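Local coordinates for protein cellulose 1,4-beta-cellobiosidase (Thermobifida fusca, PDB 4JJJ) that probably hydrolyses cellulose, releasing cellobiose from the chain, through the family 48 glycoside hydrolase module that this piece of the enzyme represents, at residues Q327-A332 / R358-L363. The protein carries 1 engineered substitution. Sequence-based numbering, arbitrary orientation.
With ZN (zinc ion), chain T.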
ATOM      1  N   GLN A 327      -9.425  -0.027  -0.545  1.00  4.04           N
ATOM      2  CA  GLN A 327     -10.464  -1.037  -0.606  1.00  4.38           C
ATOM      3  C   GLN A 327     -10.447  -1.768  -1.931  1.00  4.69           C
ATOM      4  O   GLN A 327     -10.065  -1.176  -2.945  1.00  4.36           O
ATOM      5  CB  GLN A 327     -11.862  -0.451  -0.339  1.00  4.44           C
ATOM      6  CG  GLN A 327     -11.944   0.458   0.917  1.00  4.61           C
ATOM      7  CD  GLN A 327     -11.361  -0.249   2.156  1.00  4.90           C
ATOM      8  OE1 GLN A 327     -10.362   0.303   2.746  1.00  6.68           O
ATOM      9  NE2 GLN A 327     -11.755  -1.369   2.453  1.00  4.45           N
ATOM     10  N   ASN A 328     -10.909  -3.001  -1.907  1.00  4.70           N
ATOM     11  CA  ASN A 328     -10.804  -3.808  -3.101  1.00  4.53           C
ATOM     12  C   ASN A 328     -12.005  -4.693  -3.184  1.00  5.24           C
ATOM     13  O   ASN A 328     -11.990  -5.848  -2.753  1.00  5.04           O
ATOM     14  CB  ASN A 328      -9.504  -4.612  -3.127  1.00  4.71           C
ATOM     15  CG  ASN A 328      -9.168  -5.100  -4.497  1.00  4.88           C
ATOM     16  OD1 ASN A 328     -10.042  -5.507  -5.253  1.00  5.90           O
ATOM     17  ND2 ASN A 328      -7.878  -5.023  -4.867  1.00  4.98           N
ATOM     18  N   VAL A 329     -13.028  -4.097  -3.793  1.00  5.14           N
ATOM     19  CA  VAL A 329     -14.295  -4.800  -3.832  1.00  5.14           C
ATOM     20  C   VAL A 329     -14.207  -6.001  -4.790  1.00  5.53           C
ATOM     21  O   VAL A 329     -15.032  -6.944  -4.684  1.00  5.72           O
ATOM     22  CB  VAL A 329     -15.407  -3.864  -4.217  1.00  4.93           C
ATOM     23  CG1 VAL A 329     -15.593  -2.850  -3.078  1.00  4.89           C
ATOM     24  CG2 VAL A 329     -15.294  -3.265  -5.604  1.00  5.17           C
ATOM     25  N   LEU A 330     -13.277  -5.967  -5.728  1.00  5.41           N
ATOM     26  CA  LEU A 330     -13.092  -7.099  -6.647  1.00  6.10           C
ATOM     27  C   LEU A 330     -12.449  -8.249  -5.932  1.00  5.23           C
ATOM     28  O   LEU A 330     -12.976  -9.372  -6.017  1.00  6.72           O
ATOM     29  CB  LEU A 330     -12.238  -6.610  -7.861  1.00  7.18           C
ATOM     30  CG  LEU A 330     -12.030  -7.519  -9.064  1.00  9.26           C
ATOM     31  CD1 LEU A 330     -11.309  -8.814  -8.680  1.00  9.22           C
ATOM     32  CD2 LEU A 330     -13.361  -7.858  -9.747  1.00 10.33           C
ATOM     33  N   ALA A 331     -11.409  -8.028  -5.181  1.00  5.58           N
ATOM     34  CA  ALA A 331     -10.831  -9.051  -4.319  1.00  5.30           C
ATOM     35  C   ALA A 331     -11.871  -9.607  -3.325  1.00  5.71           C
ATOM     36  O   ALA A 331     -11.864 -10.825  -3.084  1.00  5.35           O
ATOM     37  CB  ALA A 331      -9.604  -8.555  -3.625  1.00  5.68           C
ATOM     38  N   ALA A 332     -12.679  -8.722  -2.731  1.00  5.98           N
ATOM     39  CA  ALA A 332     -13.695  -9.166  -1.746  1.00  6.51           C
ATOM     40  C   ALA A 332     -14.770 -10.046  -2.386  1.00  6.24           C
ATOM     41  O   ALA A 332     -15.151 -11.095  -1.822  1.00  6.52           O
ATOM     42  CB  ALA A 332     -14.272  -8.017  -0.994  1.00  6.11           C
ATOM     43  N   ARG A 358     -19.582  -4.432   3.326  1.00  6.06           N
ATOM     44  CA  ARG A 358     -19.169  -3.313   4.126  1.00  6.02           C
ATOM     45  C   ARG A 358     -18.287  -2.293   3.310  1.00  5.93           C
ATOM     46  O   ARG A 358     -18.446  -1.072   3.406  1.00  5.64           O
ATOM     47  CB  ARG A 358     -18.377  -3.731   5.339  1.00  6.18           C
ATOM     48  CG  ARG A 358     -18.219  -2.645   6.395  1.00  6.99           C
ATOM     49  CD  ARG A 358     -19.492  -2.306   7.121  1.00  7.77           C
ATOM     50  NE  ARG A 358     -20.131  -3.378   7.857  1.00  9.11           N
ATOM     51  CZ  ARG A 358     -19.786  -3.679   9.127  1.00 10.95           C
ATOM     52  NH1 ARG A 358     -18.808  -3.092   9.758  1.00 11.55           N
ATOM     53  NH2 ARG A 358     -20.440  -4.604   9.781  1.00 13.01           N
ATOM     54  N   GLN A 359     -17.414  -2.848   2.463  1.00  5.17           N
ATOM     55  CA  GLN A 359     -16.542  -1.975   1.671  1.00  5.02           C
ATOM     56  C   GLN A 359     -17.386  -1.167   0.693  1.00  4.91           C
ATOM     57  O   GLN A 359     -17.140   0.037   0.523  1.00  5.37           O
ATOM     58  CB  GLN A 359     -15.521  -2.803   0.909  1.00  5.15           C
ATOM     59  CG  GLN A 359     -14.420  -3.423   1.776  1.00  4.90           C
ATOM     60  CD  GLN A 359     -13.326  -4.067   0.947  1.00  5.41           C
ATOM     61  OE1 GLN A 359     -12.917  -3.596  -0.113  1.00  5.15           O
ATOM     62  NE2 GLN A 359     -12.955  -5.253   1.393  1.00  5.67           N
ATOM     63  N   LEU A 360     -18.401  -1.747   0.029  1.00  4.94           N
ATOM     64  CA  LEU A 360     -19.215  -0.972  -0.848  1.00  5.30           C
ATOM     65  C   LEU A 360     -20.008   0.082  -0.107  1.00  5.20           C
ATOM     66  O   LEU A 360     -20.143   1.217  -0.663  1.00  4.76           O
ATOM     67  CB  LEU A 360     -20.169  -1.879  -1.647  1.00  5.35           C
ATOM     68  CG  LEU A 360     -19.437  -2.654  -2.785  1.00  6.06           C
ATOM     69  CD1 LEU A 360     -20.303  -3.882  -3.162  1.00  6.64           C
ATOM     70  CD2 LEU A 360     -19.198  -1.701  -3.943  1.00  6.99           C
ATOM     71  N   GLU A 361     -20.532  -0.200   1.063  1.00  5.56           N
ATOM     72  CA  GLU A 361     -21.243   0.851   1.854  1.00  6.07           C
ATOM     73  C   GLU A 361     -20.300   1.995   2.249  1.00  5.25           C
ATOM     74  O   GLU A 361     -20.656   3.133   2.053  1.00  5.58           O
ATOM     75  CB  GLU A 361     -21.781   0.244   3.116  1.00  6.07           C
ATOM     76  CG  GLU A 361     -22.939  -0.667   2.879  1.00  6.95           C
ATOM     77  CD  GLU A 361     -23.668  -1.047   4.168  1.00  8.46           C
ATOM     78  OE1 GLU A 361     -23.568  -0.365   5.183  1.00  8.77           O
ATOM     79  OE2 GLU A 361     -24.342  -2.132   4.231  1.00  8.05           O
ATOM     80  N   PHE A 362     -19.083   1.631   2.668  1.00  4.90           N
ATOM     81  CA  PHE A 362     -18.042   2.613   3.030  1.00  5.02           C
ATOM     82  C   PHE A 362     -17.683   3.549   1.897  1.00  4.87           C
ATOM     83  O   PHE A 362     -17.700   4.757   2.049  1.00  4.82           O
ATOM     84  CB  PHE A 362     -16.791   1.821   3.446  1.00  4.95           C
ATOM     85  CG  PHE A 362     -15.606   2.583   3.878  1.00  4.87           C
ATOM     86  CD1 PHE A 362     -15.578   3.291   5.047  1.00  4.55           C
ATOM     87  CD2 PHE A 362     -14.383   2.402   3.212  1.00  4.93           C
ATOM     88  CE1 PHE A 362     -14.415   3.885   5.508  1.00  5.12           C
ATOM     89  CE2 PHE A 362     -13.234   3.011   3.700  1.00  5.29           C
ATOM     90  CZ  PHE A 362     -13.226   3.739   4.828  1.00  4.68           C
ATOM     91  N   LEU A 363     -17.465   2.997   0.680  1.00  5.11           N
ATOM     92  CA  LEU A 363     -17.123   3.787  -0.432  1.00  4.83           C
ATOM     93  C   LEU A 363     -18.240   4.775  -0.855  1.00  4.75           C
ATOM     94  O   LEU A 363     -18.038   5.888  -1.251  1.00  5.77           O
ATOM     95  CB  LEU A 363     -16.727   2.869  -1.561  1.00  4.66           C
ATOM     96  CG  LEU A 363     -15.473   2.044  -1.418  1.00  4.59           C
ATOM     97  CD1 LEU A 363     -15.252   1.167  -2.644  1.00  5.06           C
ATOM     98  CD2 LEU A 363     -14.216   2.921  -1.140  1.00  4.61           C
TER
HETATM   99 ZN    ZN T 719     -24.884  -3.505   2.910  1.00  8.83          ZN
HETATM  100  O   HOH W   1     -26.363  -4.557   3.873  1.00  8.87           O
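Q327 and Q359 mark the closest backbone approach, 6.6 Å between their CA atoms, where the start of one helix meets the last turns of another: 327-332 runs from a short lead-in into helix 329-337, and 358-363 belongs to helix 348-365. The one hydrogen bond across the gap joins N328 N to Q359 OE1 at 2.8 Å, with an N-H...O angle of 145° and the donor tilted slightly from the carbonyl plane. With CG anti to its own carbonyl carbon (chi1 -72°) and the chain extended beyond it (chi2 -172°), Q359 reaches the entrance of the facing helix. N328 itself is the N-cap: its OD1 accepts from A331 N at 2.9 Å, and the N-H...O line is nearly straight, though the donor sits well above the carbonyl plane. The contact lies inside the (α/α)6 fold of the family 48 catalytic module, and N328 lies about 6 Å, side chain to side chain, from N224, the changed residue at the predicted nucleophile position. At the other end of the Q359 amide, NE2 passes the methyl of A332 and is hydrogen-bonded to S355 OG, one turn earlier in its own helix. An alanine in place of Q359 would probably leave the buried N328 N without its acceptor and open a gap beside Q327 and A332. Q327 CB packs against Q359 OE1 at 3.3 Å, while its CG meets the edge of the F362 ring at CD2, 3.9 Å away, and touches L363 CD2 as well. Beyond the cap, V329 points CG1 at the second helix, 3.9 Å from L360 CG and 4.1 Å from L363 CD1; helix 416-432 covers V329 with L428. On a different side of helix 348-365, E361 OE2 binds zinc at 2.0 Å, joined there by D357 and a water.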